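Local coordinates for uncharacterized protein (Treponema denticola ATCC 35404, PDB 6R9N) that senses iron and oxygen for bacterial chemotaxis, using a di-iron centre that holds and stabilises a peroxide adduct, at residues Ile142-Met147 with Ile205-Trp209; Arg161-Asp167 with Leu219-His225; Ile192-His196 with Phe237-Leu241. One frame throughout, in Å; residues are numbered along the deposited sequence.

Contact 1: residues Ile142-Met147 with Ile205-Trp209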
loop_
_atom_site.group_PDB
_atom_site.type_symbol
_atom_site.label_atom_id
_atom_site.label_comp_id
_atom_site.label_asym_id
_atom_site.label_seq_id
_atom_site.Cartn_x
_atom_site.Cartn_y
_atom_site.Cartn_z
ATOM N N ILE A 142 2.696 14.015 10.492
ATOM C CA ILE A 142 2.745 13.242 11.730
ATOM C C ILE A 142 3.161 11.820 11.375
ATOM O O ILE A 142 2.426 11.144 10.642
ATOM C CB ILE A 142 1.395 13.251 12.470
ATOM C CG1 ILE A 142 0.959 14.685 12.808
ATOM C CG2 ILE A 142 1.456 12.369 13.724
ATOM C CD1 ILE A 142 2.051 15.534 13.507
ATOM N N PRO A 143 4.304 11.336 11.856
ATOM C CA PRO A 143 4.714 9.959 11.556
ATOM C C PRO A 143 3.651 8.961 11.990
ATOM O O PRO A 143 3.235 8.935 13.150
ATOM C CB PRO A 143 6.005 9.791 12.369
ATOM C CG PRO A 143 6.482 11.177 12.642
ATOM C CD PRO A 143 5.255 12.020 12.749
ATOM N N SER A 144 3.245 8.098 11.061
ATOM C CA SER A 144 2.185 7.128 11.339
ATOM C C SER A 144 2.522 5.810 10.690
ATOM O O SER A 144 1.655 5.132 10.126
ATOM C CB SER A 144 0.829 7.638 10.849
ATOM O OG SER A 144 0.546 8.912 11.403
ATOM N N HIS A 145 3.795 5.436 10.760
ATOM C CA HIS A 145 4.308 4.337 9.968
ATOM C C HIS A 145 3.800 2.995 10.490
ATOM O O HIS A 145 3.539 2.817 11.684
ATOM C CB HIS A 145 5.840 4.389 9.954
ATOM C CG HIS A 145 6.381 5.710 9.505
ATOM N ND1 HIS A 145 6.124 6.232 8.253
ATOM C CD2 HIS A 145 7.148 6.624 10.146
ATOM C CE1 HIS A 145 6.719 7.408 8.141
ATOM N NE2 HIS A 145 7.344 7.671 9.278
ATOM N N PHE A 146 3.631 2.054 9.568
ATOM C CA PHE A 146 3.196 0.696 9.898
ATOM C C PHE A 146 1.799 0.658 10.510
ATOM O O PHE A 146 1.451 -0.295 11.229
ATOM C CB PHE A 146 4.206 -0.001 10.817
ATOM C CG PHE A 146 5.515 -0.236 10.158
ATOM C CD1 PHE A 146 5.642 -1.212 9.188
ATOM C CD2 PHE A 146 6.607 0.554 10.458
ATOM C CE1 PHE A 146 6.854 -1.416 8.547
ATOM C CE2 PHE A 146 7.834 0.344 9.818
ATOM C CZ PHE A 146 7.949 -0.635 8.873
ATOM N N MET A 147 0.965 1.657 10.190
ATOM C CA MET A 147 -0.421 1.672 10.644
ATOM C C MET A 147 -1.377 2.092 9.523
ATOM O O MET A 147 -2.113 3.065 9.653
ATOM C CB MET A 147 -0.584 2.612 11.839
ATOM C CG MET A 147 0.095 2.127 13.121
ATOM S SD MET A 147 0.339 3.407 14.409
ATOM C CE MET A 147 -1.347 3.909 14.773
ATOM N N ILE A 205 3.620 -0.432 17.925
ATOM C CA ILE A 205 3.602 0.772 17.097
ATOM C C ILE A 205 2.391 1.628 17.446
ATOM O O ILE A 205 2.481 2.861 17.538
ATOM C CB ILE A 205 3.648 0.422 15.596
ATOM C CG1 ILE A 205 3.926 1.678 14.783
ATOM C CG2 ILE A 205 2.350 -0.220 15.125
ATOM C CD1 ILE A 205 5.260 2.362 15.160
ATOM N N VAL A 206 1.262 0.982 17.732
ATOM C CA VAL A 206 0.021 1.708 17.947
ATOM C C VAL A 206 0.085 2.549 19.224
ATOM O O VAL A 206 -0.389 3.694 19.252
ATOM C CB VAL A 206 -1.135 0.696 17.988
ATOM C CG1 VAL A 206 -2.220 1.224 18.782
ATOM C CG2 VAL A 206 -1.606 0.356 16.576
ATOM N N SER A 207 0.700 2.022 20.286
ATOM C CA SER A 207 0.739 2.759 21.552
ATOM C C SER A 207 1.756 3.890 21.547
ATOM O O SER A 207 1.545 4.891 22.241
ATOM C CB SER A 207 1.026 1.815 22.722
ATOM O OG SER A 207 2.289 1.198 22.555
ATOM N N LYS A 208 2.862 3.748 20.796
ATOM C CA LYS A 208 3.786 4.866 20.609
ATOM C C LYS A 208 3.125 6.003 19.832
ATOM O O LYS A 208 3.324 7.185 20.148
ATOM C CB LYS A 208 5.047 4.396 19.882
ATOM C CG LYS A 208 6.130 5.478 19.761
ATOM N N TRP A 209 2.351 5.668 18.795
ATOM C CA TRP A 209 1.614 6.685 18.049
ATOM C C TRP A 209 0.671 7.454 18.964
ATOM O O TRP A 209 0.655 8.687 18.955
ATOM C CB TRP A 209 0.832 6.032 16.909
ATOM C CG TRP A 209 0.212 7.021 15.931
ATOM C CD1 TRP A 209 0.824 7.598 14.847
ATOM C CD2 TRP A 209 -1.126 7.518 15.945
ATOM N NE1 TRP A 209 -0.052 8.419 14.189
ATOM C CE2 TRP A 209 -1.256 8.399 14.846
ATOM C CE3 TRP A 209 -2.226 7.325 16.789
ATOM C CZ2 TRP A 209 -2.438 9.066 14.567
ATOM C CZ3 TRP A 209 -3.399 7.981 16.500
ATOM C CH2 TRP A 209 -3.499 8.843 15.400
#
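Trp209 and Ser144 make the one hydrogen bond between the segment 142-147 and the helical segment 205-209. The indole NE1 of Trp209 donates to Ser144 OG over 2.9 Å with an angle of 147° at the hydrogen, and the oxygen sits somewhat out of the indole plane. At the same edge of the ring, Pro143 O lies 3.2 Å from Trp209 CD1; its approach to NE1 is too poorly angled to count as a second bond.

Met147 approaches the indole obliquely. Its CE methyl lies above the ring plane, out toward the rim, while SD rests 3.7 Å from Trp209 CB and meets the five-membered ring in a Met-aromatic contact. A bend at the last torsion (chi3 61°) turns the methyl toward the indole and brings CE to 4.0 Å from Val206 CG2. Lower on the same side chain, Met147 CG packs against Ile205 CG2 at 3.8 Å. Ile205 swings its other branch, CG1, anti to the backbone N (chi1 -168°), which carries it to 3.3 Å from His145 O.

What presents these groups is a type II beta turn from Ser144 to Met147, with Phe146 at positive phi. The side-chain NE2 of Gln152 steadies the turn by donating to the carbonyl oxygens of both Ser144 and Met147, and the imidazole of His145 bonds to backbone atoms, NE2 to Asp126 O and ND1 to Gln152 N.

The whole contact is buried. The end of strand 138-143 leads into the turn beside its sheet neighbour 153-157, and helix 203-215 lies against it, with Leu163 of strand 162-164 and Leu241 of helix 232-242 packing on Trp209; Arg198 and Tyr199 of the second subunit reach His145 and Phe146.

Contact 2: residues Arg161-Asp167 with Leu219-His225. With FE (Fe (III) ion), chain C; FE (Fe (III) ion), chain D; PER (peroxide ion), chain E; O (oxygen atom), chain F.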
loop_
_atom_site.group_PDB
_atom_site.type_symbol
_atom_site.label_atom_id
_atom_site.label_comp_id
_atom_site.label_asym_id
_atom_site.label_seq_id
_atom_site.Cartn_x
_atom_site.Cartn_y
_atom_site.Cartn_z
ATOM N N ARG A 161 -6.397 22.724 15.128
ATOM C CA ARG A 161 -6.183 21.556 15.992
ATOM C C ARG A 161 -6.934 20.317 15.494
ATOM O O ARG A 161 -7.377 19.480 16.281
ATOM C CB ARG A 161 -6.533 21.872 17.444
ATOM C CG ARG A 161 -5.585 22.925 18.011
ATOM C CD ARG A 161 -5.985 23.377 19.376
ATOM N NE ARG A 161 -5.843 22.314 20.348
ATOM C CZ ARG A 161 -6.262 22.415 21.602
ATOM N NH1 ARG A 161 -6.099 21.400 22.440
ATOM N NH2 ARG A 161 -6.841 23.539 22.016
ATOM N N ILE A 162 -7.038 20.171 14.172
ATOM C CA ILE A 162 -7.596 18.964 13.560
ATOM C C ILE A 162 -6.437 18.120 13.041
ATOM O O ILE A 162 -5.543 18.634 12.356
ATOM C CB ILE A 162 -8.580 19.299 12.424
ATOM C CG1 ILE A 162 -9.780 20.105 12.951
ATOM C CG2 ILE A 162 -9.053 18.010 11.731
ATOM C CD1 ILE A 162 -10.648 20.707 11.857
ATOM N N LEU A 163 -6.428 16.839 13.403
ATOM C CA LEU A 163 -5.484 15.870 12.871
ATOM C C LEU A 163 -6.180 15.052 11.789
ATOM O O LEU A 163 -7.114 14.287 12.080
ATOM C CB LEU A 163 -4.969 14.953 13.980
ATOM C CG LEU A 163 -4.093 13.784 13.522
ATOM C CD1 LEU A 163 -2.779 14.291 12.941
ATOM C CD2 LEU A 163 -3.830 12.809 14.662
ATOM N N PHE A 164 -5.724 15.188 10.545
ATOM C CA PHE A 164 -6.092 14.218 9.515
ATOM C C PHE A 164 -5.218 12.978 9.704
ATOM O O PHE A 164 -3.990 13.074 9.685
ATOM C CB PHE A 164 -5.911 14.809 8.118
ATOM C CG PHE A 164 -5.949 13.782 7.011
ATOM C CD1 PHE A 164 -7.126 13.115 6.699
ATOM C CD2 PHE A 164 -4.808 13.497 6.273
ATOM C CE1 PHE A 164 -7.163 12.155 5.683
ATOM C CE2 PHE A 164 -4.838 12.540 5.249
ATOM C CZ PHE A 164 -6.015 11.875 4.956
ATOM N N SER A 165 -5.837 11.815 9.901
ATOM C CA SER A 165 -5.122 10.667 10.444
ATOM C C SER A 165 -4.928 9.531 9.438
ATOM O O SER A 165 -4.447 8.466 9.822
ATOM C CB SER A 165 -5.862 10.144 11.682
ATOM O OG SER A 165 -7.198 9.786 11.353
ATOM N N GLY A 166 -5.272 9.730 8.169
ATOM C CA GLY A 166 -5.126 8.649 7.210
ATOM C C GLY A 166 -6.043 7.492 7.552
ATOM O O GLY A 166 -7.223 7.678 7.843
ATOM N N ASP A 167 -5.510 6.271 7.484
ATOM C CA ASP A 167 -6.311 5.091 7.821
ATOM C C ASP A 167 -6.560 4.949 9.319
ATOM O O ASP A 167 -7.348 4.091 9.721
ATOM C CB ASP A 167 -5.634 3.817 7.317
ATOM C CG ASP A 167 -5.790 3.618 5.831
ATOM O OD1 ASP A 167 -6.720 4.195 5.233
ATOM O OD2 ASP A 167 -4.965 2.884 5.253
ATOM N N LEU A 219 -8.176 18.596 18.815
ATOM C CA LEU A 219 -9.594 18.668 19.112
ATOM C C LEU A 219 -10.427 17.742 18.241
ATOM O O LEU A 219 -11.537 17.375 18.639
ATOM C CB LEU A 219 -10.076 20.111 18.950
ATOM C CG LEU A 219 -9.402 21.060 19.948
ATOM C CD1 LEU A 219 -9.685 22.516 19.619
ATOM C CD2 LEU A 219 -9.857 20.725 21.368
ATOM N N MET A 220 -9.918 17.342 17.076
ATOM C CA MET A 220 -10.603 16.397 16.201
ATOM C C MET A 220 -9.596 15.423 15.612
ATOM O O MET A 220 -8.438 15.777 15.362
ATOM C CB MET A 220 -11.314 17.064 15.011
ATOM C CG MET A 220 -12.531 17.885 15.317
ATOM S SD MET A 220 -13.309 18.441 13.781
ATOM C CE MET A 220 -14.389 19.692 14.475
ATOM N N ILE A 221 -10.071 14.211 15.334
ATOM C CA ILE A 221 -9.339 13.242 14.534
ATOM C C ILE A 221 -10.215 12.895 13.335
ATOM O O ILE A 221 -11.293 12.307 13.497
ATOM C CB ILE A 221 -8.968 11.990 15.350
ATOM C CG1 ILE A 221 -7.954 12.369 16.438
ATOM C CG2 ILE A 221 -8.414 10.892 14.433
ATOM C CD1 ILE A 221 -7.545 11.235 17.375
ATOM N N ALA A 222 -9.750 13.255 12.133
ATOM C CA ALA A 222 -10.529 13.086 10.911
ATOM C C ALA A 222 -9.882 12.027 10.036
ATOM O O ALA A 222 -8.860 12.303 9.394
ATOM C CB ALA A 222 -10.640 14.407 10.149
ATOM N N PRO A 223 -10.445 10.830 9.955
ATOM C CA PRO A 223 -9.809 9.746 9.210
ATOM C C PRO A 223 -10.157 9.779 7.725
ATOM O O PRO A 223 -11.033 10.515 7.265
ATOM C CB PRO A 223 -10.380 8.485 9.886
ATOM C CG PRO A 223 -11.770 8.904 10.325
ATOM C CD PRO A 223 -11.704 10.413 10.607
ATOM N N GLN A 224 -9.436 8.953 6.978
ATOM C CA GLN A 224 -9.650 8.811 5.549
ATOM C C GLN A 224 -10.899 7.991 5.227
ATOM O O GLN A 224 -11.316 7.963 4.065
ATOM C CB GLN A 224 -8.387 8.186 4.928
ATOM C CG GLN A 224 -8.214 8.392 3.444
ATOM C CD GLN A 224 -8.053 7.076 2.719
ATOM O OE1 GLN A 224 -7.368 6.159 3.208
ATOM N NE2 GLN A 224 -8.681 6.965 1.543
ATOM N N HIS A 225 -11.502 7.329 6.221
ATOM C CA HIS A 225 -12.768 6.611 6.060
ATOM C C HIS A 225 -13.627 6.797 7.304
ATOM O O HIS A 225 -13.150 6.586 8.422
ATOM C CB HIS A 225 -12.570 5.098 5.843
ATOM C CG HIS A 225 -11.485 4.745 4.873
ATOM N ND1 HIS A 225 -11.708 4.635 3.516
ATOM C CD2 HIS A 225 -10.177 4.442 5.065
ATOM C CE1 HIS A 225 -10.585 4.294 2.914
ATOM N NE2 HIS A 225 -9.639 4.184 3.829
HETATM FE FE FE C . -7.528 3.850 3.223
HETATM FE FE FE D . -4.502 2.194 3.331
HETATM O O1 PER E . -7.518 1.609 3.713
HETATM O O2 PER E . -6.287 0.767 3.599
HETATM O O O F . -5.700 3.541 2.282
#
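Asp167 and Gln224 meet at an iron. From CB, Asp167 leads away from the segment 219-225, but its carboxylate returns to bridge both metals: OD1 binds the chain C iron at 2.2 Å and OD2 the chain D iron at 2.1 Å. OD1 also lies 2.9 Å from Gln224 OE1 and in the plane of the His225 ring at its edge, short approaches that arise because all three groups share the chain C iron. OD2 comes within 3.0 Å of O2 of the peroxide. The lone oxygen atom, 2.1 Å from each iron, is a second bridge, and the peroxide spans the pair too, O1 on the chain C iron and O2 on the chain D iron.

Gln224 runs alongside the aspartate and points the same way, its amide 33° from the carboxylate plane. A bend at chi2 (-125°) brings OE1 round to the metal, 2.3 Å away. His225 supplies NE2, and its ND1 is hydrogen-bonded to Gln34 O.

Backbone pairing leads into these ligand loops and probably helps to position them. Strands 162-164 and 220-222 run parallel, Leu163 N bonding to Met220 O and Ala222 N to Leu163 O; beyond them Gly166 O accepts from Gln224 N over 2.7 Å. At the far end Leu219 CG sits over the centre of one face of the Arg161 guanidinium, whose NH1 bonds to Asn217 O.

Metal ligands carried on loops at the ends of neighbouring strands are the pattern of the metallo-beta-lactamase fold. His80, Asp82 and His148 complete the chain D iron and Asp84 the chain C iron. The pair lies inside the six-stranded sheet, with 153-157 beside 162-164, 229-230 beside 220-222, and helix 232-242 covering Ile221.

Contact 3: residues Ile192-His196 with Phe237-Leu241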
loop_
_atom_site.group_PDB
_atom_site.type_symbol
_atom_site.label_atom_id
_atom_site.label_comp_id
_atom_site.label_asym_id
_atom_site.label_seq_id
_atom_site.Cartn_x
_atom_site.Cartn_y
_atom_site.Cartn_z
ATOM N N ILE A 192 -14.962 -0.067 13.280
ATOM C CA ILE A 192 -13.526 0.171 13.245
ATOM C C ILE A 192 -12.719 -0.970 13.845
ATOM O O ILE A 192 -11.498 -1.012 13.644
ATOM C CB ILE A 192 -13.164 1.503 13.949
ATOM C CG1 ILE A 192 -13.262 1.352 15.472
ATOM C CG2 ILE A 192 -14.069 2.641 13.441
ATOM C CD1 ILE A 192 -12.773 2.587 16.271
ATOM N N GLU A 193 -13.342 -1.894 14.577
ATOM C CA GLU A 193 -12.570 -2.852 15.367
ATOM C C GLU A 193 -11.826 -3.852 14.479
ATOM O O GLU A 193 -10.601 -4.005 14.584
ATOM C CB GLU A 193 -13.494 -3.578 16.343
ATOM C CG GLU A 193 -12.741 -4.420 17.367
ATOM C CD GLU A 193 -13.681 -5.165 18.293
ATOM O OE1 GLU A 193 -13.290 -5.421 19.458
ATOM O OE2 GLU A 193 -14.813 -5.477 17.858
ATOM N N GLY A 194 -12.549 -4.528 13.584
ATOM C CA GLY A 194 -11.910 -5.490 12.705
ATOM C C GLY A 194 -10.792 -4.872 11.888
ATOM O O GLY A 194 -9.717 -5.459 11.743
ATOM N N PHE A 195 -11.026 -3.672 11.351
ATOM C CA PHE A 195 -10.006 -3.013 10.540
ATOM C C PHE A 195 -8.739 -2.735 11.348
ATOM O O PHE A 195 -7.624 -3.010 10.886
ATOM C CB PHE A 195 -10.570 -1.724 9.944
ATOM C CG PHE A 195 -9.605 -0.995 9.063
ATOM C CD1 PHE A 195 -9.434 -1.376 7.739
ATOM C CD2 PHE A 195 -8.873 0.079 9.554
ATOM C CE1 PHE A 195 -8.557 -0.694 6.911
ATOM C CE2 PHE A 195 -7.966 0.746 8.745
ATOM C CZ PHE A 195 -7.811 0.366 7.421
ATOM N N HIS A 196 -8.877 -2.187 12.563
ATOM C CA HIS A 196 -7.669 -1.857 13.320
ATOM C C HIS A 196 -6.974 -3.115 13.839
ATOM O O HIS A 196 -5.735 -3.201 13.834
ATOM C CB HIS A 196 -7.999 -0.878 14.450
ATOM C CG HIS A 196 -8.286 0.516 13.969
ATOM N ND1 HIS A 196 -9.505 0.885 13.445
ATOM C CD2 HIS A 196 -7.500 1.618 13.904
ATOM C CE1 HIS A 196 -9.468 2.162 13.100
ATOM N NE2 HIS A 196 -8.260 2.629 13.361
ATOM N N PHE A 237 -11.307 7.411 21.474
ATOM C CA PHE A 237 -10.588 6.661 20.454
ATOM C C PHE A 237 -9.149 6.389 20.883
ATOM O O PHE A 237 -8.666 5.251 20.811
ATOM C CB PHE A 237 -10.615 7.408 19.118
ATOM C CG PHE A 237 -9.775 6.745 18.076
ATOM C CD1 PHE A 237 -10.226 5.594 17.445
ATOM C CD2 PHE A 237 -8.510 7.206 17.793
ATOM C CE1 PHE A 237 -9.445 4.958 16.514
ATOM C CE2 PHE A 237 -7.724 6.567 16.869
ATOM C CZ PHE A 237 -8.194 5.438 16.224
ATOM N N LEU A 238 -8.448 7.428 21.339
ATOM C CA LEU A 238 -7.052 7.259 21.736
ATOM C C LEU A 238 -6.909 6.235 22.857
ATOM O O LEU A 238 -5.997 5.396 22.825
ATOM C CB LEU A 238 -6.461 8.602 22.163
ATOM C CG LEU A 238 -6.419 9.655 21.060
ATOM C CD1 LEU A 238 -5.753 10.948 21.523
ATOM C CD2 LEU A 238 -5.713 9.076 19.852
ATOM N N ASN A 239 -7.804 6.272 23.852
ATOM C CA ASN A 239 -7.718 5.305 24.947
ATOM C C ASN A 239 -7.907 3.886 24.432
ATOM O O ASN A 239 -7.145 2.977 24.793
ATOM C CB ASN A 239 -8.760 5.617 26.026
ATOM C CG ASN A 239 -8.455 6.898 26.781
ATOM O OD1 ASN A 239 -7.331 7.419 26.731
ATOM N ND2 ASN A 239 -9.459 7.420 27.486
ATOM N N TRP A 240 -8.893 3.690 23.552
ATOM C CA TRP A 240 -9.151 2.365 22.996
ATOM C C TRP A 240 -7.959 1.864 22.181
ATOM O O TRP A 240 -7.542 0.705 22.311
ATOM C CB TRP A 240 -10.418 2.410 22.148
ATOM C CG TRP A 240 -10.644 1.191 21.320
ATOM C CD1 TRP A 240 -11.197 0.011 21.727
ATOM C CD2 TRP A 240 -10.345 1.035 19.928
ATOM N NE1 TRP A 240 -11.260 -0.874 20.673
ATOM C CE2 TRP A 240 -10.742 -0.270 19.559
ATOM C CE3 TRP A 240 -9.782 1.873 18.957
ATOM C CZ2 TRP A 240 -10.600 -0.751 18.263
ATOM C CZ3 TRP A 240 -9.635 1.392 17.674
ATOM C CH2 TRP A 240 -10.041 0.090 17.336
ATOM N N LEU A 241 -7.395 2.730 21.331
ATOM C CA LEU A 241 -6.321 2.303 20.437
ATOM C C LEU A 241 -5.059 1.927 21.207
ATOM O O LEU A 241 -4.399 0.930 20.880
ATOM C CB LEU A 241 -6.013 3.414 19.428
ATOM C CG LEU A 241 -4.978 3.043 18.362
ATOM C CD1 LEU A 241 -5.404 1.780 17.591
ATOM C CD2 LEU A 241 -4.707 4.210 17.413
HETATM O O HOH W 1 -12.162 -3.854 21.453
#
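Ile192 O is gripped twice by His196, once by its backbone N in the ordinary helical bond and once by its ring. ND1 donates to that oxygen over 2.8 Å at 161°, with the acceptor nearly in the imidazole plane, and the two donors come from opposite faces of the carbonyl. The bond fixes the ring's rotation, while NE2 accepts a hydrogen bond from the backbone N-H of Gly169.

So held, the imidazole offers a face to helix 232-242. The six-membered ring of Trp240 points its edge at that face, the planes 81° apart, and Trp240 CH2 reaches 3.7 Å from His196 CB. Phe237 adds a second, offset edge-to-face contact, its CZ 4.0 Å from His196 NE2.

Ile192 CD1 touches both of these aromatics, over the face of Trp240 in a CH-pi contact 3.6 Å from CZ3 and at the edge of Phe237. Toward the outside, one water accepts from Trp240 NE1 and donates to Glu193 OE1.

The result is an aromatic cluster joining two helices whose local axes cross at -45°; the neighbouring Phe195, on the other face of His196, lines the peroxide pocket.

Contact 2 lies nearest the middle of the chain and contact 3 farthest out, with contact 1 between. Contact 2 is backbone pairing ending in metal ligands. Contact 1 is also buried, but joins a turn to a helix through one polar bond and sulfur-aromatic packing; contact 3, mostly buried though outermost, joins two helices by aromatic edges, with exposed Glu193 and a water at its rim. Leu163 of contact 2 packs on Ile142 of contact 1, and Leu241 of contact 3 touches Val206 and Met147 CE. Ile221 meets Phe237 and Leu238, while Asp167 O approaches the Phe195 ring. Strands 138-143, 162-164 and 220-222 share one sheet, and the segments of every two contacts alternate along the chain.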